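Local structure of probable thiamine pyrophosphokinase (Staphylococcus saprophyticus, 3L8M) at residues I153-V158 with G202-I207; I112-E117 with I134-K139; I93-A98 with I125-D130; K2-C7 with E23-I28. The protein probably transfers a pyrophosphate group from ATP to thiamine, giving thiamine diphosphate. All blocks are in the same frame, centred on the assembly; numbering follows the deposited sequence.

Contact 1. Residues I153-V158 with G202-I207; sequences ISFIPV and GSVLMI
Selenomethionine Met206 reaches across to Phe155 and Ile153, and its chain can be followed atom by atom. CB lies beside the ring, near Phe155 CD1 and CE1. CG, set anti to the backbone N (chi1 168°), runs on beside the ring and approaches it obliquely, 3.7 Å from Phe155 CE1. The selenium of Met206 then sits 5.1 Å from the centroid of the Phe155 ring, an oblique Met-aromatic contact. Last, Met206 CE ends against Ile153 CG2 at 3.4 Å. Methionine suits this place because its long, unbranched chain can run alongside a flat ring and still meet a branched neighbour. Val204 CG2 also touches this ring, at CD1. The backbones beneath are antiparallel: Ser154 with Ile207 and Ile156 with Leu205 are hydrogen-bonded pairs, each joined by two N-H to O bonds, whereas Phe155 with Met206 is non-hydrogen-bonded. Beyond the pair Pro157 with Val204, which is also non-hydrogen-bonded, Val158 N gives a further bond to Ser203 O (2.7 Å). Strand 152-157 is outermost in the mixed sheet of the chain, and Ile197 and Ile199 of the second sheet pack on Phe155 and Val204. The chemistry implies a division of labour, with backbone polarity spent between the strands and the Phe155 and Met206 face given to apolar contact.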
loop_
_atom_site.group_PDB
_atom_site.type_symbol
_atom_site.label_atom_id
_atom_site.label_comp_id
_atom_site.label_asym_id
_atom_site.label_seq_id
_atom_site.Cartn_x
_atom_site.Cartn_y
_atom_site.Cartn_z
ATOM N N ILE A 153 18.261 6.409 -30.152
ATOM C CA ILE A 153 16.951 5.877 -30.519
ATOM C C ILE A 153 17.039 5.228 -31.888
ATOM O O ILE A 153 17.551 5.823 -32.831
ATOM C CB ILE A 153 15.871 6.966 -30.631
ATOM C CG1 ILE A 153 15.772 7.766 -29.331
ATOM C CG2 ILE A 153 14.532 6.319 -30.971
ATOM C CD1 ILE A 153 16.873 8.798 -29.149
ATOM N N SER A 154 16.524 4.011 -31.998
ATOM C CA SER A 154 16.543 3.307 -33.265
ATOM C C SER A 154 15.200 2.641 -33.510
ATOM O O SER A 154 14.494 2.269 -32.574
ATOM C CB SER A 154 17.645 2.246 -33.279
ATOM O OG SER A 154 18.896 2.812 -32.933
ATOM N N PHE A 155 14.862 2.502 -34.786
ATOM C CA PHE A 155 13.628 1.865 -35.197
ATOM C C PHE A 155 13.966 0.713 -36.136
ATOM O O PHE A 155 14.675 0.891 -37.125
ATOM C CB PHE A 155 12.730 2.882 -35.902
ATOM C CG PHE A 155 12.343 4.048 -35.033
ATOM C CD1 PHE A 155 11.383 3.904 -34.039
ATOM C CD2 PHE A 155 12.965 5.283 -35.190
ATOM C CE1 PHE A 155 11.046 4.972 -33.219
ATOM C CE2 PHE A 155 12.637 6.357 -34.376
ATOM C CZ PHE A 155 11.678 6.204 -33.387
ATOM N N ILE A 156 13.459 -0.468 -35.805
ATOM C CA ILE A 156 13.672 -1.675 -36.592
ATOM C C ILE A 156 12.309 -2.163 -37.070
ATOM O O ILE A 156 11.425 -2.406 -36.257
ATOM C CB ILE A 156 14.299 -2.805 -35.730
ATOM C CG1 ILE A 156 15.581 -2.314 -35.040
ATOM C CG2 ILE A 156 14.533 -4.039 -36.591
ATOM C CD1 ILE A 156 16.651 -1.820 -35.965
ATOM N N PRO A 157 12.111 -2.304 -38.392
ATOM C CA PRO A 157 10.810 -2.775 -38.868
ATOM C C PRO A 157 10.525 -4.233 -38.499
ATOM O O PRO A 157 11.444 -5.036 -38.315
ATOM C CB PRO A 157 10.895 -2.553 -40.377
ATOM C CG PRO A 157 12.359 -2.712 -40.653
ATOM C CD PRO A 157 12.979 -1.938 -39.524
ATOM N N VAL A 158 9.244 -4.566 -38.387
ATOM C CA VAL A 158 8.836 -5.919 -38.037
ATOM C C VAL A 158 8.148 -6.593 -39.221
ATOM O O VAL A 158 8.363 -7.775 -39.488
ATOM C CB VAL A 158 7.894 -5.899 -36.809
ATOM C CG1 VAL A 158 7.548 -7.317 -36.376
ATOM C CG2 VAL A 158 8.568 -5.153 -35.664
ATOM N N GLY A 202 3.004 -0.754 -41.830
ATOM C CA GLY A 202 3.796 -1.733 -41.114
ATOM C C GLY A 202 3.906 -1.483 -39.625
ATOM O O GLY A 202 3.069 -0.807 -39.026
ATOM N N SER A 203 4.960 -2.035 -39.034
ATOM C CA SER A 203 5.220 -1.919 -37.606
ATOM C C SER A 203 6.727 -1.912 -37.355
ATOM O O SER A 203 7.496 -2.491 -38.124
ATOM C CB SER A 203 4.589 -3.105 -36.881
ATOM O OG SER A 203 5.107 -4.340 -37.367
ATOM N N VAL A 204 7.150 -1.257 -36.279
ATOM C CA VAL A 204 8.570 -1.195 -35.950
ATOM C C VAL A 204 8.845 -1.315 -34.452
ATOM O O VAL A 204 8.036 -0.901 -33.616
ATOM C CB VAL A 204 9.205 0.131 -36.428
ATOM C CG1 VAL A 204 8.949 0.330 -37.917
ATOM C CG2 VAL A 204 8.645 1.299 -35.615
ATOM N N LEU A 205 9.984 -1.910 -34.121
ATOM C CA LEU A 205 10.390 -2.030 -32.735
ATOM C C LEU A 205 11.194 -0.765 -32.469
ATOM O O LEU A 205 12.006 -0.347 -33.294
ATOM C CB LEU A 205 11.286 -3.251 -32.523
ATOM C CG LEU A 205 10.628 -4.632 -32.516
ATOM C CD1 LEU A 205 11.708 -5.691 -32.691
ATOM C CD2 LEU A 205 9.844 -4.845 -31.216
HETATM N N MSE A 206 10.945 -0.127 -31.341
HETATM C CA MSE A 206 11.701 1.061 -31.014
HETATM C C MSE A 206 12.649 0.643 -29.907
HETATM O O MSE A 206 12.227 0.015 -28.941
HETATM C CB MSE A 206 10.783 2.172 -30.524
HETATM C CG MSE A 206 11.539 3.323 -29.893
HETATM SE SE MSE A 206 10.447 4.631 -29.366
HETATM C CE MSE A 206 11.574 5.969 -29.431
ATOM N N ILE A 207 13.929 0.967 -30.056
ATOM C CA ILE A 207 14.913 0.602 -29.052
ATOM C C ILE A 207 15.731 1.799 -28.617
ATOM O O ILE A 207 16.387 2.445 -29.429
ATOM C CB ILE A 207 15.847 -0.507 -29.572
ATOM C CG1 ILE A 207 17.020 -0.695 -28.615
ATOM C CG2 ILE A 207 16.352 -0.163 -30.954
ATOM C CD1 ILE A 207 17.813 -1.935 -28.901
#

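Contact 2. Residues I112-E117 with I134-K139; sequences ILEKPE and IQFIQK
The C-terminal end of helix 103-113 packs here on strand 132-137 of the central mixed sheet, and the contact centres on Leu113, Glu114 and Phe136. Phe136 CG is anti to the backbone N (chi1 -178°), which carries the ring out toward the end of the helix. There Glu114 CA stands over one face of the ring, displaced toward its rim, in a CH-pi contact 4.0 Å from the Phe136 centroid and 13° off the normal. The carbonyl of Leu113 comes to the same ring obliquely, its O 3.2 Å from Phe136 CD2. A phenylalanine fits well because its broad, apolar surface can cover the backbone of Leu113 and Glu114. Glu114 adds the methylene part of its side chain, CG lying 4.0 Å from Phe136 CD1, while its carboxylate plane is turned 57° from the ring. Leu113 is directed into the sheet: its CB meets Phe136 CB at 4.0 Å, and its CD1 branch touches Ile134 CG2 at 4.2 Å. Leu113 also packs on Ile125 and Leu127 of the adjacent strand, so one branched side chain serves two strands. Val158 and Ser203 touch Phe136 as well. Packing a helix across a sheet, here through Leu113 and Phe136, is the layering typical of alpha/beta folds.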
loop_
_atom_site.group_PDB
_atom_site.type_symbol
_atom_site.label_atom_id
_atom_site.label_comp_id
_atom_site.label_asym_id
_atom_site.label_seq_id
_atom_site.Cartn_x
_atom_site.Cartn_y
_atom_site.Cartn_z
ATOM N N ILE A 112 6.513 -11.723 -28.406
ATOM C CA ILE A 112 5.402 -11.361 -27.533
ATOM C C ILE A 112 4.965 -9.904 -27.713
ATOM O O ILE A 112 3.768 -9.615 -27.817
ATOM C CB ILE A 112 5.753 -11.601 -26.053
ATOM C CG1 ILE A 112 6.019 -13.086 -25.819
ATOM C CG2 ILE A 112 4.599 -11.165 -25.160
ATOM C CD1 ILE A 112 6.633 -13.366 -24.476
ATOM N N LEU A 113 5.931 -8.990 -27.758
ATOM C CA LEU A 113 5.627 -7.578 -27.930
ATOM C C LEU A 113 4.882 -7.353 -29.244
ATOM O O LEU A 113 4.123 -6.399 -29.388
ATOM C CB LEU A 113 6.916 -6.752 -27.956
ATOM C CG LEU A 113 7.853 -6.672 -26.746
ATOM C CD1 LEU A 113 9.165 -6.059 -27.200
ATOM C CD2 LEU A 113 7.247 -5.830 -25.640
ATOM N N GLU A 114 5.109 -8.244 -30.200
ATOM C CA GLU A 114 4.504 -8.126 -31.520
ATOM C C GLU A 114 3.144 -8.806 -31.655
ATOM O O GLU A 114 2.486 -8.687 -32.687
ATOM C CB GLU A 114 5.489 -8.671 -32.562
ATOM C CG GLU A 114 6.875 -8.022 -32.437
ATOM C CD GLU A 114 7.958 -8.740 -33.226
ATOM O OE1 GLU A 114 7.769 -9.925 -33.572
ATOM O OE2 GLU A 114 9.012 -8.124 -33.481
ATOM N N LYS A 115 2.714 -9.515 -30.618
ATOM C CA LYS A 115 1.420 -10.174 -30.680
ATOM C C LYS A 115 0.324 -9.133 -30.917
ATOM O O LYS A 115 0.242 -8.118 -30.217
ATOM C CB LYS A 115 1.145 -10.947 -29.392
ATOM C CG LYS A 115 2.064 -12.135 -29.191
ATOM C CD LYS A 115 1.412 -13.165 -28.281
ATOM C CE LYS A 115 2.188 -14.475 -28.277
ATOM N NZ LYS A 115 1.432 -15.577 -27.610
ATOM N N PRO A 116 -0.518 -9.364 -31.935
ATOM C CA PRO A 116 -1.610 -8.449 -32.273
ATOM C C PRO A 116 -2.657 -8.361 -31.163
ATOM O O PRO A 116 -3.320 -7.340 -30.998
ATOM C CB PRO A 116 -2.161 -9.037 -33.571
ATOM C CG PRO A 116 -1.890 -10.502 -33.413
ATOM C CD PRO A 116 -0.495 -10.520 -32.848
ATOM N N GLU A 117 -2.787 -9.435 -30.396
ATOM C CA GLU A 117 -3.733 -9.476 -29.290
ATOM C C GLU A 117 -3.516 -8.308 -28.325
ATOM O O GLU A 117 -4.413 -7.956 -27.562
ATOM C CB GLU A 117 -3.580 -10.803 -28.545
ATOM C CG GLU A 117 -4.486 -10.972 -27.342
ATOM C CD GLU A 117 -4.216 -12.269 -26.603
ATOM O OE1 GLU A 117 -3.053 -12.482 -26.191
ATOM O OE2 GLU A 117 -5.160 -13.073 -26.434
ATOM N N ILE A 134 13.063 -1.461 -24.924
ATOM C CA ILE A 134 12.487 -1.860 -26.208
ATOM C C ILE A 134 10.966 -2.034 -26.158
ATOM O O ILE A 134 10.431 -2.621 -25.215
ATOM C CB ILE A 134 13.110 -3.208 -26.688
ATOM C CG1 ILE A 134 14.624 -3.068 -26.835
ATOM C CG2 ILE A 134 12.480 -3.656 -28.012
ATOM C CD1 ILE A 134 15.339 -4.398 -27.029
ATOM N N GLN A 135 10.276 -1.532 -27.181
ATOM C CA GLN A 135 8.825 -1.665 -27.259
ATOM C C GLN A 135 8.374 -1.674 -28.710
ATOM O O GLN A 135 9.051 -1.135 -29.587
ATOM C CB GLN A 135 8.125 -0.532 -26.505
ATOM C CG GLN A 135 8.391 0.854 -27.071
ATOM C CD GLN A 135 7.696 1.954 -26.279
ATOM O OE1 GLN A 135 6.469 1.978 -26.176
ATOM N NE2 GLN A 135 8.483 2.868 -25.711
ATOM N N PHE A 136 7.224 -2.294 -28.950
ATOM C CA PHE A 136 6.641 -2.411 -30.280
ATOM C C PHE A 136 5.741 -1.199 -30.567
ATOM O O PHE A 136 5.081 -0.684 -29.672
ATOM C CB PHE A 136 5.843 -3.720 -30.336
ATOM C CG PHE A 136 5.219 -4.015 -31.668
ATOM C CD1 PHE A 136 6.001 -4.135 -32.814
ATOM C CD2 PHE A 136 3.843 -4.233 -31.769
ATOM C CE1 PHE A 136 5.422 -4.468 -34.045
ATOM C CE2 PHE A 136 3.253 -4.569 -32.995
ATOM C CZ PHE A 136 4.044 -4.688 -34.133
ATOM N N ILE A 137 5.747 -0.720 -31.804
ATOM C CA ILE A 137 4.916 0.418 -32.187
ATOM C C ILE A 137 4.209 0.065 -33.476
ATOM O O ILE A 137 4.848 -0.171 -34.500
ATOM C CB ILE A 137 5.725 1.697 -32.420
ATOM C CG1 ILE A 137 6.551 2.042 -31.177
ATOM C CG2 ILE A 137 4.765 2.845 -32.735
ATOM C CD1 ILE A 137 7.395 3.295 -31.341
ATOM N N GLN A 138 2.884 0.036 -33.410
ATOM C CA GLN A 138 2.056 -0.329 -34.546
ATOM C C GLN A 138 1.683 0.866 -35.410
ATOM O O GLN A 138 2.016 2.009 -35.083
ATOM C CB GLN A 138 0.798 -1.024 -34.028
ATOM C CG GLN A 138 0.069 -1.872 -35.038
ATOM C CD GLN A 138 -1.075 -2.632 -34.402
ATOM O OE1 GLN A 138 -1.974 -2.035 -33.803
ATOM N NE2 GLN A 138 -1.046 -3.956 -34.519
ATOM N N LYS A 139 0.998 0.590 -36.518
ATOM C CA LYS A 139 0.567 1.633 -37.450
ATOM C C LYS A 139 -0.193 2.724 -36.704
ATOM O O LYS A 139 -1.149 2.450 -35.978
ATOM C CB LYS A 139 -0.317 1.025 -38.546
ATOM C CG LYS A 139 -0.880 2.020 -39.561
ATOM C CD LYS A 139 -1.764 1.301 -40.587
ATOM C CE LYS A 139 -2.588 2.268 -41.439
ATOM N NZ LYS A 139 -1.767 3.168 -42.300
#

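Contact 3. Residues I93-A98 with I125-D130; sequences IDVYGA and IKLIDD. With NA (sodium ion), chain C.
This is a parallel pairing of neighbouring strands, 92-96 and 124-128, buried at the middle of the mixed sheet in an alpha/beta fold. The chain between them runs through helices 103-113 and 116-119, a beta-alpha-beta crossover. Three backbone bonds tie the strands: Lys126 N to Ile93 O, Val95 N to Lys126 O and Ile128 N to Val95 O, the middle one nearly straight at 175°. Side chains alternate between the faces. Ile93, Val95, Ile125 and Leu127 form an apolar face, where Val95 CB meets Leu127 CD2 at 3.8 Å and helices 77-87 and 103-113 pack; branched aliphatic residues suit such a layer. Asp94, Tyr96, Lys126 and Ile128 make up the other face. Here Ile128 CD1 lies 3.6 Å from Asp94 CG, and its CG2 branch runs alongside the tyrosine, 3.8 Å from Tyr96 CE1. Lys126 is extended, its aliphatic part passing near the sodium ion while NZ forms a salt bridge with Glu133. Past the strand ends two waters bridge the segments, one joining Gly97 N to Ile128 O and the other joining Ala98 N to that same oxygen, so Ile128 O receives two water hydrogen bonds. Aspartate provides the anionic ligand of the metal: Asp94 OD1 stands 2.9 Å from the sodium ion, which is also bound by Asn124 O.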
loop_
_atom_site.group_PDB
_atom_site.type_symbol
_atom_site.label_atom_id
_atom_site.label_comp_id
_atom_site.label_asym_id
_atom_site.label_seq_id
_atom_site.Cartn_x
_atom_site.Cartn_y
_atom_site.Cartn_z
ATOM N N ILE A 93 3.601 -3.207 -18.335
ATOM C CA ILE A 93 4.447 -4.342 -17.991
ATOM C C ILE A 93 5.908 -4.115 -18.358
ATOM O O ILE A 93 6.224 -3.809 -19.504
ATOM C CB ILE A 93 3.975 -5.637 -18.704
ATOM C CG1 ILE A 93 2.450 -5.783 -18.596
ATOM C CG2 ILE A 93 4.673 -6.846 -18.099
ATOM C CD1 ILE A 93 1.915 -5.626 -17.211
ATOM N N ASP A 94 6.792 -4.262 -17.377
ATOM C CA ASP A 94 8.228 -4.111 -17.594
ATOM C C ASP A 94 8.875 -5.472 -17.400
ATOM O O ASP A 94 8.820 -6.040 -16.305
ATOM C CB ASP A 94 8.840 -3.121 -16.594
ATOM C CG ASP A 94 8.439 -1.691 -16.871
ATOM O OD1 ASP A 94 7.778 -1.466 -17.907
ATOM O OD2 ASP A 94 8.792 -0.800 -16.066
ATOM N N VAL A 95 9.475 -5.996 -18.464
ATOM C CA VAL A 95 10.136 -7.290 -18.386
ATOM C C VAL A 95 11.643 -7.077 -18.246
ATOM O O VAL A 95 12.286 -6.448 -19.092
ATOM C CB VAL A 95 9.832 -8.157 -19.640
ATOM C CG1 VAL A 95 10.538 -9.505 -19.528
ATOM C CG2 VAL A 95 8.314 -8.361 -19.776
ATOM N N TYR A 96 12.198 -7.604 -17.166
ATOM C CA TYR A 96 13.621 -7.490 -16.889
ATOM C C TYR A 96 14.174 -8.893 -16.965
ATOM O O TYR A 96 13.427 -9.858 -16.776
ATOM C CB TYR A 96 13.837 -6.963 -15.465
ATOM C CG TYR A 96 13.387 -5.544 -15.244
ATOM C CD1 TYR A 96 14.274 -4.481 -15.414
ATOM C CD2 TYR A 96 12.082 -5.260 -14.850
ATOM C CE1 TYR A 96 13.878 -3.168 -15.192
ATOM C CE2 TYR A 96 11.670 -3.948 -14.623
ATOM C CZ TYR A 96 12.578 -2.907 -14.795
ATOM O OH TYR A 96 12.200 -1.612 -14.543
ATOM N N GLY A 97 15.474 -9.006 -17.227
ATOM C CA GLY A 97 16.113 -10.309 -17.277
ATOM C C GLY A 97 15.966 -11.114 -18.553
ATOM O O GLY A 97 16.410 -12.262 -18.600
ATOM N N ALA A 98 15.373 -10.527 -19.592
ATOM C CA ALA A 98 15.173 -11.247 -20.844
ATOM C C ALA A 98 16.252 -11.079 -21.927
ATOM O O ALA A 98 16.044 -11.538 -23.055
ATOM C CB ALA A 98 13.796 -10.892 -21.432
ATOM N N ILE A 125 3.876 -2.946 -23.082
ATOM C CA ILE A 125 4.913 -3.903 -22.711
ATOM C C ILE A 125 6.312 -3.402 -23.116
ATOM O O ILE A 125 6.537 -3.030 -24.266
ATOM C CB ILE A 125 4.687 -5.271 -23.404
ATOM C CG1 ILE A 125 3.244 -5.748 -23.218
ATOM C CG2 ILE A 125 5.645 -6.302 -22.826
ATOM C CD1 ILE A 125 2.933 -6.260 -21.823
ATOM N N LYS A 126 7.248 -3.385 -22.169
ATOM C CA LYS A 126 8.618 -2.965 -22.457
ATOM C C LYS A 126 9.638 -3.965 -21.911
ATOM O O LYS A 126 9.488 -4.464 -20.792
ATOM C CB LYS A 126 8.932 -1.608 -21.834
ATOM C CG LYS A 126 8.225 -0.421 -22.414
ATOM C CD LYS A 126 8.668 0.830 -21.669
ATOM C CE LYS A 126 7.869 2.046 -22.115
ATOM N NZ LYS A 126 8.280 3.290 -21.402
ATOM N N LEU A 127 10.666 -4.258 -22.709
ATOM C CA LEU A 127 11.749 -5.158 -22.292
ATOM C C LEU A 127 12.803 -4.179 -21.811
ATOM O O LEU A 127 13.061 -3.169 -22.477
ATOM C CB LEU A 127 12.293 -5.970 -23.478
ATOM C CG LEU A 127 11.273 -6.807 -24.270
ATOM C CD1 LEU A 127 11.941 -7.471 -25.488
ATOM C CD2 LEU A 127 10.661 -7.862 -23.349
ATOM N N ILE A 128 13.406 -4.450 -20.660
ATOM C CA ILE A 128 14.395 -3.532 -20.121
ATOM C C ILE A 128 15.615 -4.193 -19.510
ATOM O O ILE A 128 15.485 -5.184 -18.816
ATOM C CB ILE A 128 13.779 -2.647 -18.996
ATOM C CG1 ILE A 128 12.454 -2.024 -19.459
ATOM C CG2 ILE A 128 14.782 -1.579 -18.557
ATOM C CD1 ILE A 128 11.742 -1.228 -18.350
ATOM N N ASP A 129 16.803 -3.655 -19.792
ATOM C CA ASP A 129 18.022 -4.137 -19.150
ATOM C C ASP A 129 18.865 -2.911 -18.806
ATOM O O ASP A 129 18.423 -1.777 -19.027
ATOM C CB ASP A 129 18.798 -5.181 -19.986
ATOM C CG ASP A 129 19.372 -4.650 -21.294
ATOM O OD1 ASP A 129 19.338 -3.434 -21.577
ATOM O OD2 ASP A 129 19.888 -5.502 -22.051
ATOM N N ASP A 130 20.053 -3.123 -18.248
ATOM C CA ASP A 130 20.905 -2.007 -17.838
ATOM C C ASP A 130 21.299 -1.007 -18.928
ATOM O O ASP A 130 21.752 0.090 -18.607
ATOM C CB ASP A 130 22.180 -2.536 -17.159
ATOM C CG ASP A 130 22.927 -3.535 -18.019
ATOM O OD1 ASP A 130 22.596 -3.654 -19.215
ATOM O OD2 ASP A 130 23.844 -4.194 -17.498
HETATM NA NA NA C . 5.785 -0.532 -19.716
HETATM O O HOH W 1 16.958 -6.902 -17.520
HETATM O O HOH W 2 14.908 -7.576 -19.915
#

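Contact 4. Residues K2-C7 with E23-I28; sequences KANLLC and EHWIGI
Glu23 OE1 accepts two side-chain bonds from the neighbouring strand. Lys2 NZ reaches it at 2.7 Å in a salt bridge, coming from the syn side. Asn4 ND2 takes the anti lone pair at 2.9 Å, with the amide and carboxylate planes only 7° apart. An asparagine suits the spot because an N-H of its planar amide can lie in the carboxylate plane. Asn4 CG, anti to the carbonyl carbon (chi1 -62°), carries the amide to Glu23, while its CB lies over the Trp25 face, a CH-pi contact 3.4 Å from the centroid of the six-membered ring. The indole is steadied by a hydrogen bond from NE1 to His20 O. Beneath these groups lies the parallel strand pair of a beta-alpha-beta unit, strand 2-6, helix 16-19 and strand 24-28, held by four backbone bonds from Asn4 N to His24 O through to Ile28 N to Leu6 O. At its start one water joins Lys2 O to His24 N, and the same carbonyl oxygen lies at the edge of the His24 ring. On the reverse face Leu5 CG packs against Ile26 CB at 3.6 Å, and Leu5 CD2 reaches Ile28 CG1. Farther out, Leu78 and Ile82 of helix 77-87 cover Leu5, while Leu35 of helix 30-37 touches both Leu6 and Trp25.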
loop_
_atom_site.group_PDB
_atom_site.type_symbol
_atom_site.label_atom_id
_atom_site.label_comp_id
_atom_site.label_asym_id
_atom_site.label_seq_id
_atom_site.Cartn_x
_atom_site.Cartn_y
_atom_site.Cartn_z
ATOM N N LYS A 2 0.753 -1.420 -12.597
ATOM C CA LYS A 2 2.039 -1.799 -13.170
ATOM C C LYS A 2 2.649 -3.105 -12.647
ATOM O O LYS A 2 2.679 -3.357 -11.439
ATOM C CB LYS A 2 3.032 -0.660 -12.941
ATOM C CG LYS A 2 4.422 -0.895 -13.511
ATOM C CD LYS A 2 5.397 0.091 -12.880
ATOM C CE LYS A 2 6.832 -0.142 -13.322
ATOM N NZ LYS A 2 7.765 0.606 -12.438
ATOM N N ALA A 3 3.153 -3.932 -13.559
ATOM C CA ALA A 3 3.775 -5.185 -13.145
ATOM C C ALA A 3 5.191 -5.333 -13.711
ATOM O O ALA A 3 5.445 -5.016 -14.874
ATOM C CB ALA A 3 2.914 -6.374 -13.568
ATOM N N ASN A 4 6.108 -5.799 -12.868
ATOM C CA ASN A 4 7.497 -6.019 -13.261
ATOM C C ASN A 4 7.732 -7.517 -13.281
ATOM O O ASN A 4 7.371 -8.210 -12.334
ATOM C CB ASN A 4 8.468 -5.409 -12.250
ATOM C CG ASN A 4 8.333 -3.920 -12.140
ATOM O OD1 ASN A 4 8.512 -3.193 -13.122
ATOM N ND2 ASN A 4 8.012 -3.445 -10.939
ATOM N N LEU A 5 8.329 -8.016 -14.356
ATOM C CA LEU A 5 8.627 -9.439 -14.463
ATOM C C LEU A 5 10.125 -9.658 -14.415
ATOM O O LEU A 5 10.891 -8.913 -15.027
ATOM C CB LEU A 5 8.088 -10.029 -15.777
ATOM C CG LEU A 5 6.614 -10.452 -15.803
ATOM C CD1 LEU A 5 5.716 -9.231 -15.650
ATOM C CD2 LEU A 5 6.318 -11.201 -17.104
ATOM N N LEU A 6 10.549 -10.668 -13.668
ATOM C CA LEU A 6 11.958 -10.990 -13.615
ATOM C C LEU A 6 12.137 -12.385 -14.223
ATOM O O LEU A 6 11.529 -13.346 -13.757
ATOM C CB LEU A 6 12.465 -10.962 -12.175
ATOM C CG LEU A 6 13.981 -11.131 -12.031
ATOM C CD1 LEU A 6 14.688 -10.074 -12.874
ATOM C CD2 LEU A 6 14.382 -11.011 -10.555
ATOM N N CYS A 7 12.952 -12.480 -15.274
ATOM C CA CYS A 7 13.222 -13.759 -15.944
ATOM C C CYS A 7 14.584 -14.342 -15.593
ATOM O O CYS A 7 14.890 -15.456 -15.991
ATOM C CB CYS A 7 13.189 -13.611 -17.460
ATOM S SG CYS A 7 11.716 -12.891 -18.130
ATOM N N GLU A 23 6.866 -2.500 -5.565
ATOM C CA GLU A 23 5.971 -2.601 -6.719
ATOM C C GLU A 23 5.524 -4.057 -6.908
ATOM O O GLU A 23 5.944 -4.931 -6.168
ATOM C CB GLU A 23 6.669 -2.072 -7.972
ATOM C CG GLU A 23 7.312 -0.720 -7.743
ATOM C CD GLU A 23 7.685 -0.003 -9.021
ATOM O OE1 GLU A 23 7.920 -0.677 -10.045
ATOM O OE2 GLU A 23 7.757 1.245 -8.994
ATOM N N HIS A 24 4.655 -4.313 -7.874
ATOM C CA HIS A 24 4.186 -5.679 -8.107
ATOM C C HIS A 24 5.213 -6.444 -8.948
ATOM O O HIS A 24 5.542 -6.023 -10.066
ATOM C CB HIS A 24 2.845 -5.656 -8.845
ATOM C CG HIS A 24 1.778 -4.860 -8.157
ATOM N ND1 HIS A 24 1.158 -5.285 -6.999
ATOM C CD2 HIS A 24 1.224 -3.662 -8.463
ATOM C CE1 HIS A 24 0.268 -4.382 -6.624
ATOM N NE2 HIS A 24 0.286 -3.387 -7.495
ATOM N N TRP A 25 5.727 -7.553 -8.413
ATOM C CA TRP A 25 6.701 -8.363 -9.137
ATOM C C TRP A 25 6.205 -9.770 -9.451
ATOM O O TRP A 25 5.640 -10.448 -8.593
ATOM C CB TRP A 25 8.025 -8.469 -8.373
ATOM C CG TRP A 25 8.928 -7.262 -8.488
ATOM C CD1 TRP A 25 8.982 -6.177 -7.639
ATOM C CD2 TRP A 25 9.925 -7.030 -9.497
ATOM N NE1 TRP A 25 9.955 -5.293 -8.060
ATOM C CE2 TRP A 25 10.547 -5.791 -9.196
ATOM C CE3 TRP A 25 10.355 -7.746 -10.626
ATOM C CZ2 TRP A 25 11.577 -5.256 -9.985
ATOM C CZ3 TRP A 25 11.389 -7.203 -11.422
ATOM C CH2 TRP A 25 11.980 -5.974 -11.089
ATOM N N ILE A 26 6.450 -10.195 -10.690
ATOM C CA ILE A 26 6.066 -11.511 -11.198
ATOM C C ILE A 26 7.347 -12.309 -11.491
ATOM O O ILE A 26 8.273 -11.790 -12.119
ATOM C CB ILE A 26 5.297 -11.394 -12.548
ATOM C CG1 ILE A 26 4.164 -10.366 -12.458
ATOM C CG2 ILE A 26 4.794 -12.771 -12.974
ATOM C CD1 ILE A 26 3.101 -10.681 -11.437
ATOM N N GLY A 27 7.413 -13.558 -11.051
ATOM C CA GLY A 27 8.610 -14.339 -11.331
ATOM C C GLY A 27 8.465 -15.319 -12.499
ATOM O O GLY A 27 7.497 -16.083 -12.558
ATOM N N ILE A 28 9.416 -15.289 -13.434
ATOM C CA ILE A 28 9.412 -16.195 -14.581
ATOM C C ILE A 28 10.647 -17.091 -14.458
ATOM O O ILE A 28 11.787 -16.609 -14.500
ATOM C CB ILE A 28 9.491 -15.438 -15.945
ATOM C CG1 ILE A 28 8.375 -14.399 -16.062
ATOM C CG2 ILE A 28 9.352 -16.442 -17.099
ATOM C CD1 ILE A 28 6.960 -14.991 -16.046
HETATM O O HOH W 3 3.805 -2.078 -9.442
#

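How the contacts relate
All four contacts reach one mixed sheet, from contact 4 near one side to contact 1 at the other, the centres of contacts 1 and 4 about 25 Å apart. Contacts 4 and 3 meet where strands 2-6 and 92-96 are neighbours, with Leu5 N 2.8 Å from Asp94 O, probably hydrogen-bonded; contact 3 meets contact 2 where Ile134 N lies 3.0 Å from Leu127 O, and contact 2 meets contact 1 where Met206 N lies 2.8 Å from Gln135 O. Along the chain, contacts 2 and 3 alternate their segments, whereas the other pairs are in series. The sodium ion belongs to contact 3; the side chains of Lys2 in contact 4 and Gln135 in contact 2 come within about 6 and 7 Å of a sodium ion.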